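Side-chain contacts in ZINC phosphodiesterase ELAC protein 1 (Homo sapiens, PDB 3ZWF), which acts as a zinc-dependent phosphodiesterase with some tRNA 3'-processing endonuclease activity and repairs tRNAs by removing a 2',3'-cyclic phosphate after their cleavage by ANKZF1: residues Ala11-Ser14 / Gly18-Ala21; Leu43-Leu48 / Glu350-Ile355; Arg152-Asp157 / Asn161-Phe166; Gly63-Gly68 / Leu249-Gly254; Asp99-Thr104 / Phe114-His119. One frame throughout, in Å; residues are numbered along the deposited sequence.

Contact 1 of 5, residues Ala11-Ser14 / Gly18-Ala21; sequences AYPS and GASA
Ser14 OG is gripped by three groups, Gln314 OE1, Arg17 N and Thr16 OG1, and this pins the residue whose carbonyl faces Gly18 across the contact. Ser14 O stays 4.0 Å from Gly18 N, whose N-H is spent on the carboxylate of Asp351. The pair therefore meets by van der Waals contact, with Pro13 and Ala19 carrying the middle of it. The methyl group of Ala19 stands over one face of the pyrrolidine ring, nearly centred: Ala19 CB is 4.0 Å from Pro13 CB, and an equal 4.0 Å separates Ala19 CB from Pro13 CD. Alongside, Pro13 CB leans on the backbone, 3.6 Å from Ala19 N, while Pro13 CA approaches Gly18 C at 4.1 Å. Both segments belong to the irregular loop between strands 2-5 and 21-26 of the metallo-beta-lactamase fold, which here doubles back so that Pro13 comes to lie beside Ala19. The methyl of Ala19 also lies next to the zinc ligand Asp64, so this loop borders the metal site. Tyr12 sends its ring away from Ala19: with CG between the backbone N and the carbonyl carbon (chi1 55°), the phenol is turned to the second subunit, and its OH forms a weak hydrogen bond with Gln79 NE2 there. Gln40 of the same neighbouring subunit packs on Pro13.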
# COMPACT_ATOMS: atom_id res chain seq x y z
N ALA A 11 5.14 -9.35 -8.48
CA ALA A 11 6.15 -8.52 -7.80
C ALA A 11 5.76 -7.09 -7.40
O ALA A 11 6.28 -6.59 -6.40
CB ALA A 11 7.48 -8.54 -8.59
N TYR A 12 4.91 -6.43 -8.17
CA TYR A 12 4.40 -5.10 -7.90
C TYR A 12 3.17 -4.83 -8.71
O TYR A 12 2.95 -5.47 -9.73
CB TYR A 12 5.46 -4.01 -8.19
CG TYR A 12 6.01 -4.04 -9.56
CD1 TYR A 12 7.12 -4.82 -9.88
CD2 TYR A 12 5.42 -3.29 -10.58
CE1 TYR A 12 7.64 -4.80 -11.13
CE2 TYR A 12 5.92 -3.29 -11.82
CZ TYR A 12 7.04 -4.04 -12.11
OH TYR A 12 7.53 -4.02 -13.40
N PRO A 13 2.35 -3.87 -8.27
CA PRO A 13 1.18 -3.52 -9.04
C PRO A 13 1.55 -2.65 -10.21
O PRO A 13 2.47 -1.86 -10.06
CB PRO A 13 0.34 -2.73 -8.04
CG PRO A 13 1.30 -2.20 -7.11
CD PRO A 13 2.42 -3.13 -7.00
N SER A 14 0.85 -2.80 -11.32
CA SER A 14 0.99 -1.91 -12.48
C SER A 14 -0.38 -1.45 -12.94
O SER A 14 -1.40 -1.93 -12.45
CB SER A 14 1.74 -2.57 -13.60
OG SER A 14 0.86 -3.46 -14.34
N GLY A 18 -2.83 -5.48 -11.38
CA GLY A 18 -2.69 -5.20 -9.96
C GLY A 18 -1.83 -6.25 -9.27
O GLY A 18 -1.56 -7.32 -9.85
N ALA A 19 -1.36 -5.92 -8.08
CA ALA A 19 -0.67 -6.88 -7.25
C ALA A 19 -1.63 -7.96 -6.76
O ALA A 19 -2.86 -7.81 -6.79
CB ALA A 19 -0.02 -6.19 -6.08
N SER A 20 -1.04 -9.06 -6.31
CA SER A 20 -1.84 -10.25 -5.99
C SER A 20 -3.04 -10.01 -5.08
O SER A 20 -2.92 -9.48 -3.98
CB SER A 20 -0.94 -11.33 -5.41
OG SER A 20 -0.14 -11.81 -6.47
N ALA A 21 -4.22 -10.42 -5.56
CA ALA A 21 -5.46 -10.45 -4.78
C ALA A 21 -6.53 -11.20 -5.59
O ALA A 21 -6.74 -10.92 -6.77
CB ALA A 21 -5.95 -9.08 -4.44

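Contact 2 of 5, residues Leu43-Leu48 / Glu350-Ile355; sequences LMKSQL and EDFMVI
Lys45 and Phe352 cross at about a right angle, the lysine chain passing over the CZ end of the phenyl ring. Lys45 CB touches one side of that end, 3.9 Å from Phe352 CE1. Further along, Lys45 CE comes to 3.6 Å from Phe352 CZ. A bend in the middle of the chain (chi3 58°) brings it down from above the CZ end toward the ring plane and leaves NZ at the edge, in plane, with Lys45 NZ 3.8 Å from Phe352 CZ. Ser46 completes the first shell, its CB 4.0 Å from Phe352 CD1.

Lys45 ends helix 39-45, and each side of the contact has a turn of its own. Ser46 is the first residue beyond the helix, and its OG donates to Leu43 O at 2.7 Å while accepting from Leu48 N at 3.0 Å; the second bond makes an ST turn that carries the chain away from the helix end. Phe352 occupies the third place of a type II turn, closed by Met353 N to Glu350 O, and its left-handed backbone (phi 79°) presents the ring to the helix just before strand 354-356. Gln42 OE1 takes a hydrogen bond from Lys45 NZ, and Pro15 of the second subunit packs on the same lysine.

The ammonium group meets the hydrogen-bearing rim of the ring and not its pi face, so the contact is aliphatic chain on aromatic carbon; Asp351 OD2, 5.9 Å from Lys45 NZ, can add at most a modest long-range attraction.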
# COMPACT_ATOMS: atom_id res chain seq x y z
N LEU A 43 -10.89 -3.47 -5.62
CA LEU A 43 -12.21 -3.81 -5.07
C LEU A 43 -13.26 -2.78 -5.42
O LEU A 43 -14.34 -3.13 -5.89
CB LEU A 43 -12.18 -3.96 -3.56
CG LEU A 43 -11.61 -5.26 -3.08
CD1 LEU A 43 -11.28 -5.21 -1.57
CD2 LEU A 43 -12.61 -6.46 -3.42
N MET A 44 -12.92 -1.49 -5.28
CA MET A 44 -13.87 -0.44 -5.63
C MET A 44 -14.30 -0.51 -7.09
O MET A 44 -15.46 -0.33 -7.39
CB MET A 44 -13.31 0.94 -5.27
CG MET A 44 -13.09 1.08 -3.82
SD MET A 44 -12.22 2.66 -3.58
CE MET A 44 -13.52 3.84 -3.89
N LYS A 45 -13.35 -0.79 -8.00
CA LYS A 45 -13.59 -0.85 -9.44
C LYS A 45 -14.39 -2.10 -9.81
O LYS A 45 -15.08 -2.10 -10.80
CB LYS A 45 -12.27 -0.88 -10.22
CG LYS A 45 -11.51 0.48 -10.26
CD LYS A 45 -9.99 0.40 -10.60
CE LYS A 45 -9.60 -0.23 -11.92
NZ LYS A 45 -8.10 -0.60 -11.92
N SER A 46 -14.28 -3.13 -8.98
CA SER A 46 -14.98 -4.40 -9.21
C SER A 46 -16.46 -4.33 -8.82
O SER A 46 -16.92 -3.37 -8.23
CB SER A 46 -14.29 -5.52 -8.44
OG SER A 46 -14.69 -5.54 -7.09
N GLN A 47 -17.20 -5.40 -9.11
CA GLN A 47 -18.59 -5.54 -8.61
C GLN A 47 -18.69 -5.97 -7.14
O GLN A 47 -19.78 -6.03 -6.59
CB GLN A 47 -19.40 -6.51 -9.49
N LEU A 48 -17.56 -6.26 -6.52
CA LEU A 48 -17.51 -6.68 -5.11
C LEU A 48 -17.50 -5.48 -4.18
O LEU A 48 -17.19 -4.37 -4.60
CB LEU A 48 -16.24 -7.47 -4.85
CG LEU A 48 -15.95 -8.65 -5.75
CD1 LEU A 48 -14.46 -8.94 -5.65
CD2 LEU A 48 -16.80 -9.84 -5.33
N GLU A 350 -6.87 -12.51 -15.85
CA GLU A 350 -6.76 -11.06 -16.06
C GLU A 350 -7.46 -10.36 -14.91
O GLU A 350 -8.39 -10.92 -14.32
CB GLU A 350 -7.39 -10.64 -17.39
CG GLU A 350 -6.75 -11.31 -18.56
CD GLU A 350 -7.45 -11.04 -19.88
OE1 GLU A 350 -8.47 -10.32 -19.92
OE2 GLU A 350 -6.95 -11.57 -20.89
N ASP A 351 -7.06 -9.11 -14.59
CA ASP A 351 -7.76 -8.38 -13.57
C ASP A 351 -9.25 -8.27 -13.97
O ASP A 351 -9.61 -7.99 -15.14
CB ASP A 351 -7.21 -6.95 -13.37
CG ASP A 351 -5.78 -6.92 -12.87
OD1 ASP A 351 -5.13 -8.00 -12.68
OD2 ASP A 351 -5.32 -5.78 -12.57
N PHE A 352 -10.08 -8.50 -12.95
CA PHE A 352 -11.56 -8.37 -12.96
C PHE A 352 -12.27 -9.56 -13.59
O PHE A 352 -13.50 -9.59 -13.68
CB PHE A 352 -12.01 -7.04 -13.54
CG PHE A 352 -11.38 -5.88 -12.85
CD1 PHE A 352 -11.71 -5.61 -11.56
CD2 PHE A 352 -10.44 -5.09 -13.49
CE1 PHE A 352 -11.10 -4.56 -10.87
CE2 PHE A 352 -9.82 -4.05 -12.82
CZ PHE A 352 -10.16 -3.78 -11.51
N MET A 353 -11.48 -10.55 -13.99
CA MET A 353 -12.04 -11.81 -14.46
C MET A 353 -12.81 -12.48 -13.31
O MET A 353 -12.35 -12.50 -12.16
CB MET A 353 -10.93 -12.74 -14.96
CG MET A 353 -11.40 -14.09 -15.51
SD MET A 353 -10.03 -15.17 -15.93
CE MET A 353 -9.72 -14.60 -17.59
N VAL A 354 -14.01 -12.96 -13.64
CA VAL A 354 -14.80 -13.72 -12.70
C VAL A 354 -15.03 -15.10 -13.26
O VAL A 354 -15.46 -15.22 -14.39
CB VAL A 354 -16.18 -13.07 -12.47
CG1 VAL A 354 -16.97 -13.86 -11.43
CG2 VAL A 354 -16.03 -11.62 -12.00
N ILE A 355 -14.71 -16.12 -12.48
CA ILE A 355 -14.94 -17.52 -12.84
C ILE A 355 -15.94 -18.10 -11.86
O ILE A 355 -15.74 -18.06 -10.67
CB ILE A 355 -13.66 -18.37 -12.80
CG1 ILE A 355 -12.64 -17.83 -13.80
CG2 ILE A 355 -13.99 -19.82 -13.16
CD1 ILE A 355 -11.26 -18.42 -13.66

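Contact 3 of 5, residues Arg152-Asp157 / Asn161-Phe166; sequences RTILLD and NSYLLF
Leu156 rides over one face of the Tyr163 ring, its CA 3.7 Å above the ring plane and displaced toward the rim. With CG anti to the backbone N (chi1 -175°), the leucine branch folds back over the same face, and Leu156 CD1 makes an off-centre CH-pi contact, 3.7 Å from Tyr163 CE1. Ile154 instead uses the edge: its carbonyl O lies near the ring plane, 3.5 Å from Tyr163 CD2. Its side chain crosses that of Leu165 at about a right angle, Ile154 CD1 against Leu165 CD2 at 3.7 Å. The phenol OH itself is bound to Val122 O. At the far end the guanidinium of Arg152 comes edge-on to the opposite backbone, giving a weak, bent bond from Arg152 NH2 to Leu165 O. Between the segments, one water donates to Leu155 O and accepts from Leu164 N. Near the turn, Asp157 N donates to Ser162 O at 2.9 Å, nearly straight at 164°. Asn161 and Ser162 both face Asp157, consistent with a G1 beta bulge, though the pairing is loose; this antiparallel reversal carries the chain from edge strand 153-154 of one sheet to strand 163-167, at the edge of the other, in the metallo-beta-lactamase sandwich.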
# COMPACT_ATOMS: atom_id res chain seq x y z
N ARG A 152 -4.48 -17.37 17.11
CA ARG A 152 -3.82 -18.65 17.30
C ARG A 152 -2.45 -18.63 16.64
O ARG A 152 -2.19 -17.84 15.73
CB ARG A 152 -4.68 -19.76 16.66
CG ARG A 152 -6.03 -19.94 17.34
CD ARG A 152 -6.66 -21.27 17.01
NE ARG A 152 -7.33 -21.22 15.72
CZ ARG A 152 -7.04 -21.95 14.65
NH1 ARG A 152 -6.05 -22.83 14.65
NH2 ARG A 152 -7.76 -21.78 13.57
N THR A 153 -1.57 -19.48 17.14
CA THR A 153 -0.31 -19.86 16.49
C THR A 153 -0.46 -21.31 16.02
O THR A 153 -0.48 -22.22 16.85
CB THR A 153 0.87 -19.73 17.48
OG1 THR A 153 1.04 -18.34 17.82
CG2 THR A 153 2.17 -20.21 16.90
N ILE A 154 -0.54 -21.48 14.71
CA ILE A 154 -0.98 -22.71 14.06
C ILE A 154 0.23 -23.48 13.57
O ILE A 154 0.98 -23.01 12.70
CB ILE A 154 -1.94 -22.49 12.89
CG1 ILE A 154 -3.14 -21.62 13.30
CG2 ILE A 154 -2.44 -23.84 12.34
CD1 ILE A 154 -4.07 -21.29 12.14
N LEU A 155 0.36 -24.71 14.08
CA LEU A 155 1.50 -25.56 13.77
C LEU A 155 1.18 -26.51 12.65
O LEU A 155 0.04 -26.93 12.49
CB LEU A 155 1.98 -26.33 15.00
CG LEU A 155 2.27 -25.50 16.25
CD1 LEU A 155 2.89 -26.40 17.34
CD2 LEU A 155 3.25 -24.38 15.96
N LEU A 156 2.20 -26.88 11.89
CA LEU A 156 2.06 -27.96 10.93
C LEU A 156 1.69 -29.24 11.64
O LEU A 156 2.27 -29.59 12.64
CB LEU A 156 3.38 -28.17 10.18
CG LEU A 156 3.34 -29.21 9.05
CD1 LEU A 156 2.56 -28.75 7.83
CD2 LEU A 156 4.77 -29.59 8.71
N ASP A 157 0.69 -29.91 11.13
CA ASP A 157 0.34 -31.21 11.67
C ASP A 157 1.20 -32.24 10.97
O ASP A 157 1.08 -32.40 9.77
CB ASP A 157 -1.12 -31.51 11.45
CG ASP A 157 -1.51 -32.76 12.15
OD1 ASP A 157 -1.12 -33.85 11.66
OD2 ASP A 157 -2.07 -32.61 13.26
N ASN A 161 0.51 -33.26 7.44
CA ASN A 161 1.37 -32.34 6.68
C ASN A 161 0.61 -31.09 6.18
O ASN A 161 0.87 -30.57 5.10
CB ASN A 161 2.06 -33.08 5.51
CG ASN A 161 3.57 -33.10 5.65
OD1 ASN A 161 4.29 -32.71 4.72
ND2 ASN A 161 4.07 -33.54 6.82
N SER A 162 -0.32 -30.63 7.02
CA SER A 162 -1.14 -29.45 6.72
C SER A 162 -1.45 -28.67 7.99
O SER A 162 -1.19 -29.14 9.09
CB SER A 162 -2.44 -29.86 6.03
OG SER A 162 -3.28 -30.57 6.92
N TYR A 163 -2.00 -27.48 7.79
CA TYR A 163 -2.43 -26.61 8.88
C TYR A 163 -3.94 -26.52 8.82
O TYR A 163 -4.50 -26.14 7.78
CB TYR A 163 -1.89 -25.18 8.71
CG TYR A 163 -0.38 -25.07 8.59
CD1 TYR A 163 0.25 -25.33 7.38
CD2 TYR A 163 0.42 -24.65 9.65
CE1 TYR A 163 1.62 -25.22 7.25
CE2 TYR A 163 1.80 -24.58 9.52
CZ TYR A 163 2.38 -24.85 8.32
OH TYR A 163 3.73 -24.77 8.17
N LEU A 164 -4.61 -26.81 9.94
CA LEU A 164 -6.07 -26.68 10.00
C LEU A 164 -6.42 -25.25 10.32
O LEU A 164 -6.05 -24.73 11.36
CB LEU A 164 -6.71 -27.63 11.03
CG LEU A 164 -8.25 -27.62 11.06
CD1 LEU A 164 -8.86 -27.92 9.68
CD2 LEU A 164 -8.76 -28.59 12.12
N LEU A 165 -7.08 -24.57 9.38
CA LEU A 165 -7.47 -23.18 9.62
C LEU A 165 -8.84 -23.17 10.32
O LEU A 165 -8.97 -22.63 11.43
CB LEU A 165 -7.43 -22.37 8.34
CG LEU A 165 -6.07 -22.40 7.63
CD1 LEU A 165 -5.96 -21.29 6.51
CD2 LEU A 165 -4.87 -22.28 8.64
N PHE A 166 -9.83 -23.82 9.71
CA PHE A 166 -11.13 -24.03 10.36
C PHE A 166 -11.91 -25.13 9.68
O PHE A 166 -11.67 -25.45 8.52
CB PHE A 166 -11.95 -22.74 10.45
CG PHE A 166 -12.16 -22.03 9.15
CD1 PHE A 166 -11.26 -21.11 8.70
CD2 PHE A 166 -13.28 -22.33 8.35
CE1 PHE A 166 -11.46 -20.44 7.49
CE2 PHE A 166 -13.48 -21.70 7.15
CZ PHE A 166 -12.57 -20.75 6.70
O HOH W 1 -2.85 -27.51 12.14

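Contact 4 of 5, residues Gly63-Gly68 / Leu249-Gly254; sequences GDHFFG and LGDCSG. With ZN (zinc ion), chain D; ZN (zinc ion), chain E.
His65 (chi1 -56°) and Asp251 (chi1 -64°) both carry CG beside the backbone N, and the two side chains run at each other from opposite directions until they meet at the zinc ion of chain D. Asp64 joins them with CG wedged between its backbone N and carbonyl carbon. The imidazole and the carboxylate of Asp251 stand nearly perpendicular, their planes 82° apart, and His65 CE1 lies 3.1 Å from Asp251 OD1. On the chain D zinc, Asp64 OD2, His65 NE2 and Asp251 OD2 each bind at 2.2 Å, and His311 adds another ligand. Asp251 OD2 also reaches the zinc ion of chain E, at 2.4 Å, where His60, His62 and His180 are ligands. Asp34 OD2 is hydrogen-bonded to His65 ND1, a second-shell contact that fixes the rotation of the ring. Residues 60-65 spell the His-X-His-X-Asp-His signature of the metallo-beta-lactamase superfamily, and Asp251, from the loop after strand 245-249, brings the other half of the fold to it. Asp251 OD2 and one water bridge the two metals; the water lies 2.2 Å from the chain D zinc, 2.1 Å from the chain E zinc and 2.6 Å from Asp64 OD1. Such a doubly held water would be polarised, consistent with the nucleophile of a binuclear phosphodiesterase and with Asp64 acting, by similarity, as proton acceptor.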
# COMPACT_ATOMS: atom_id res chain seq x y z
N GLY A 63 5.82 -8.10 -0.18
CA GLY A 63 4.96 -6.95 -0.16
C GLY A 63 3.82 -6.91 -1.17
O GLY A 63 2.75 -6.36 -0.88
N ASP A 64 4.02 -7.53 -2.33
CA ASP A 64 3.01 -7.62 -3.38
C ASP A 64 1.84 -8.55 -3.02
O ASP A 64 0.89 -8.66 -3.79
CB ASP A 64 3.59 -8.05 -4.78
CG ASP A 64 4.44 -9.27 -4.74
OD1 ASP A 64 5.33 -9.42 -3.85
OD2 ASP A 64 4.20 -10.12 -5.62
N HIS A 65 1.94 -9.16 -1.84
CA HIS A 65 0.85 -9.98 -1.30
C HIS A 65 0.24 -9.46 0.01
O HIS A 65 -0.72 -10.07 0.50
CB HIS A 65 1.36 -11.44 -1.16
CG HIS A 65 1.88 -11.97 -2.46
ND1 HIS A 65 1.17 -12.87 -3.24
CD2 HIS A 65 3.01 -11.69 -3.14
CE1 HIS A 65 1.86 -13.10 -4.34
NE2 HIS A 65 2.97 -12.39 -4.30
N PHE A 66 0.79 -8.39 0.62
CA PHE A 66 0.23 -7.90 1.87
C PHE A 66 0.34 -6.41 2.16
O PHE A 66 -0.32 -5.94 3.07
CB PHE A 66 0.74 -8.67 3.10
CG PHE A 66 2.08 -8.28 3.58
CD1 PHE A 66 3.21 -8.75 2.98
CD2 PHE A 66 2.23 -7.45 4.71
CE1 PHE A 66 4.49 -8.38 3.44
CE2 PHE A 66 3.50 -7.11 5.18
CZ PHE A 66 4.63 -7.60 4.53
N PHE A 67 1.11 -5.67 1.37
CA PHE A 67 1.27 -4.24 1.65
C PHE A 67 -0.05 -3.48 1.53
O PHE A 67 -0.14 -2.36 2.06
CB PHE A 67 2.32 -3.58 0.75
CG PHE A 67 3.75 -3.81 1.14
CD1 PHE A 67 4.13 -4.43 2.32
CD2 PHE A 67 4.74 -3.44 0.25
CE1 PHE A 67 5.47 -4.62 2.60
CE2 PHE A 67 6.09 -3.64 0.55
CZ PHE A 67 6.43 -4.25 1.70
N GLY A 68 -1.02 -4.01 0.80
CA GLY A 68 -2.36 -3.42 0.72
C GLY A 68 -3.28 -3.63 1.92
O GLY A 68 -4.38 -3.07 1.99
N LEU A 249 -2.70 -21.29 -4.60
CA LEU A 249 -1.31 -21.41 -4.17
C LEU A 249 -0.58 -20.07 -4.26
O LEU A 249 -0.67 -19.39 -5.29
CB LEU A 249 -0.54 -22.41 -4.98
CG LEU A 249 -0.74 -23.90 -4.68
CD1 LEU A 249 -2.16 -24.34 -5.00
CD2 LEU A 249 0.30 -24.70 -5.46
N GLY A 250 0.14 -19.72 -3.19
CA GLY A 250 1.08 -18.58 -3.23
C GLY A 250 2.25 -18.81 -4.18
O GLY A 250 2.42 -19.90 -4.77
N ASP A 251 3.07 -17.77 -4.33
CA ASP A 251 4.29 -17.84 -5.12
C ASP A 251 5.08 -19.07 -4.67
O ASP A 251 5.20 -19.36 -3.49
CB ASP A 251 5.21 -16.66 -4.88
CG ASP A 251 4.61 -15.31 -5.33
OD1 ASP A 251 3.47 -15.25 -5.81
OD2 ASP A 251 5.31 -14.29 -5.14
N CYS A 252 5.62 -19.77 -5.65
CA CYS A 252 6.37 -21.02 -5.38
C CYS A 252 7.08 -21.52 -6.63
O CYS A 252 6.68 -21.23 -7.74
CB CYS A 252 5.43 -22.11 -4.86
SG CYS A 252 4.22 -22.74 -6.00
N SER A 253 8.09 -22.34 -6.37
CA SER A 253 8.80 -23.15 -7.35
C SER A 253 8.50 -24.64 -7.15
O SER A 253 9.00 -25.49 -7.90
CB SER A 253 10.31 -22.92 -7.17
OG SER A 253 11.06 -23.58 -8.17
N GLY A 254 7.69 -24.94 -6.14
CA GLY A 254 7.30 -26.31 -5.84
C GLY A 254 6.57 -26.42 -4.50
O GLY A 254 6.41 -25.43 -3.77
ZN ZN D . 4.71 -12.25 -5.63
ZN ZN E . 6.97 -13.73 -3.52
O HOH W 2 6.00 -11.95 -3.91

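Contact 5 of 5, residues Asp99-Thr104 / Phe114-His119; sequences DFIWRT and FHYVVH. With EDO (1,2-ethanediol), chain I.
The Tyr116 ring has a molecule of 1,2-ethanediol on one face, Val118 CG2 in plane at its edge, and Ile101 of the facing helix reaching its hydroxyl end obliquely. These residues join helix 97-107 to strand 116-121 of a beta-alpha-beta unit whose first strand is 89-94; the axes of segments 99-104 and 116-119 come within 9.8 Å, with directions 147° apart. Ile101 and Tyr116 slide past each other in opposite directions. CG2, the branch anti to the backbone N, does the touching: Ile101 CG2 is 3.4 Å from Tyr116 OH and 3.7 Å from Tyr116 CZ. The other branch reaches toward Val118, where Ile101 CD1 meets Val118 CG2 at 3.8 Å, crossing it at a slant. Leu69 and Leu73 of helix 69-79 and Ile91 of strand 89-94 also pack on Ile101, which is buried. The diol, probably from the crystallisation liquor, donates from O1 to Tyr116 O at 2.8 Å, and its C2 sits between the tyrosine face and the edge of the Trp102 indole. Elsewhere on the helix, Phe100 meets Phe66 edge-to-face, and Phe67 of the second subunit packs on Thr104. Thr104 OG1 donates to Phe100 O at 2.7 Å, reaching that oxygen from the face of the carbonyl plane opposite to Thr104 N.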
# COMPACT_ATOMS: atom_id res chain seq x y z
N ASP A 99 1.72 -8.77 14.26
CA ASP A 99 2.42 -7.56 14.80
C ASP A 99 2.48 -6.46 13.77
O ASP A 99 2.35 -5.29 14.10
CB ASP A 99 3.82 -7.95 15.26
CG ASP A 99 3.82 -8.84 16.52
OD1 ASP A 99 2.79 -8.89 17.24
OD2 ASP A 99 4.86 -9.49 16.78
N PHE A 100 2.65 -6.82 12.50
CA PHE A 100 2.67 -5.87 11.41
C PHE A 100 1.39 -5.06 11.40
O PHE A 100 1.40 -3.82 11.34
CB PHE A 100 2.87 -6.53 10.04
CG PHE A 100 2.72 -5.57 8.91
CD1 PHE A 100 3.70 -4.64 8.66
CD2 PHE A 100 1.60 -5.60 8.10
CE1 PHE A 100 3.54 -3.72 7.61
CE2 PHE A 100 1.46 -4.72 7.02
CZ PHE A 100 2.44 -3.79 6.78
N ILE A 101 0.26 -5.75 11.45
CA ILE A 101 -1.05 -5.08 11.40
C ILE A 101 -1.25 -4.20 12.67
O ILE A 101 -1.62 -3.02 12.58
CB ILE A 101 -2.24 -6.07 11.20
CG1 ILE A 101 -2.11 -6.82 9.87
CG2 ILE A 101 -3.55 -5.31 11.26
CD1 ILE A 101 -2.94 -8.09 9.78
N TRP A 102 -0.97 -4.76 13.85
CA TRP A 102 -1.17 -4.05 15.10
C TRP A 102 -0.36 -2.75 15.12
O TRP A 102 -0.86 -1.67 15.45
CB TRP A 102 -0.74 -4.93 16.30
CG TRP A 102 -0.80 -4.21 17.53
CD1 TRP A 102 0.22 -3.47 18.14
CD2 TRP A 102 -1.96 -4.04 18.36
NE1 TRP A 102 -0.25 -2.88 19.27
CE2 TRP A 102 -1.57 -3.21 19.44
CE3 TRP A 102 -3.28 -4.51 18.30
CZ2 TRP A 102 -2.46 -2.86 20.46
CZ3 TRP A 102 -4.16 -4.16 19.32
CH2 TRP A 102 -3.75 -3.33 20.38
N ARG A 103 0.92 -2.88 14.78
CA ARG A 103 1.86 -1.74 14.89
C ARG A 103 1.47 -0.68 13.87
O ARG A 103 1.54 0.53 14.14
CB ARG A 103 3.30 -2.17 14.60
CG ARG A 103 3.92 -3.04 15.73
CD ARG A 103 5.44 -3.04 15.61
NE ARG A 103 5.98 -4.37 15.88
CZ ARG A 103 6.00 -4.96 17.07
NH1 ARG A 103 5.54 -4.35 18.16
NH2 ARG A 103 6.50 -6.19 17.18
N THR A 104 1.06 -1.13 12.68
CA THR A 104 0.71 -0.19 11.59
C THR A 104 -0.58 0.59 11.94
O THR A 104 -0.67 1.80 11.72
CB THR A 104 0.63 -0.90 10.22
OG1 THR A 104 1.90 -1.56 10.02
CG2 THR A 104 0.35 0.12 9.06
N PHE A 114 -14.49 -2.37 13.61
CA PHE A 114 -14.75 -3.81 13.70
C PHE A 114 -13.60 -4.48 14.43
O PHE A 114 -12.50 -3.94 14.52
CB PHE A 114 -14.95 -4.44 12.31
CG PHE A 114 -13.77 -4.28 11.39
CD1 PHE A 114 -12.71 -5.16 11.43
CD2 PHE A 114 -13.69 -3.19 10.55
CE1 PHE A 114 -11.59 -4.96 10.61
CE2 PHE A 114 -12.59 -3.01 9.73
CZ PHE A 114 -11.55 -3.90 9.77
N HIS A 115 -13.88 -5.66 14.98
CA HIS A 115 -12.88 -6.51 15.60
C HIS A 115 -12.24 -7.37 14.53
O HIS A 115 -12.91 -7.78 13.57
CB HIS A 115 -13.51 -7.42 16.66
N TYR A 116 -10.95 -7.61 14.68
CA TYR A 116 -10.27 -8.59 13.84
C TYR A 116 -9.36 -9.48 14.69
O TYR A 116 -8.98 -9.11 15.79
CB TYR A 116 -9.47 -7.94 12.71
CG TYR A 116 -8.24 -7.22 13.17
CD1 TYR A 116 -8.30 -5.92 13.68
CD2 TYR A 116 -7.00 -7.83 13.08
CE1 TYR A 116 -7.15 -5.27 14.12
CE2 TYR A 116 -5.86 -7.21 13.51
CZ TYR A 116 -5.93 -5.92 14.03
OH TYR A 116 -4.78 -5.33 14.45
N VAL A 117 -9.04 -10.64 14.15
CA VAL A 117 -8.08 -11.56 14.79
C VAL A 117 -7.13 -12.08 13.71
O VAL A 117 -7.53 -12.30 12.57
CB VAL A 117 -8.78 -12.72 15.51
CG1 VAL A 117 -9.41 -12.21 16.81
CG2 VAL A 117 -9.84 -13.38 14.61
N VAL A 118 -5.87 -12.22 14.09
CA VAL A 118 -4.87 -12.75 13.17
C VAL A 118 -4.36 -14.09 13.70
O VAL A 118 -3.85 -14.20 14.84
CB VAL A 118 -3.69 -11.81 12.96
CG1 VAL A 118 -2.76 -12.40 11.90
CG2 VAL A 118 -4.18 -10.37 12.59
N HIS A 119 -4.55 -15.12 12.89
CA HIS A 119 -4.08 -16.49 13.20
C HIS A 119 -2.83 -16.73 12.38
O HIS A 119 -2.86 -16.51 11.13
CB HIS A 119 -5.13 -17.48 12.84
CG HIS A 119 -6.40 -17.29 13.59
ND1 HIS A 119 -6.44 -17.22 14.97
CD2 HIS A 119 -7.69 -17.17 13.17
CE1 HIS A 119 -7.69 -17.09 15.37
NE2 HIS A 119 -8.46 -17.02 14.30
C1 EDO I . -6.63 -7.90 17.53
O1 EDO I . -7.73 -7.04 17.17
C2 EDO I . -5.54 -7.86 16.48
O2 EDO I . -4.40 -8.64 16.83

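Contact 1 closes first along the chain; contact 2 then opens and spans nearly all the rest, enclosing contact 4, which itself encloses contacts 5 and 3. Contact 4, with the two zinc ions, lies near the middle of the chain, its centre 10 Å from that of contact 1, and Ala19 and Ser20 of contact 1 pack on Asp64. Contact 2 joins contact 1 through Gly18 and Asp351. Contacts 2, 3 and 5 reach the same eight-stranded sheet, contacts 2 and 3 at its two outermost strands, with centres 30 Å apart; strands 116-121 and 153-154 are neighbours, bonded through His119 and Arg152. All but contact 3 touch the second subunit, contact 4 through Phe66 and Phe67.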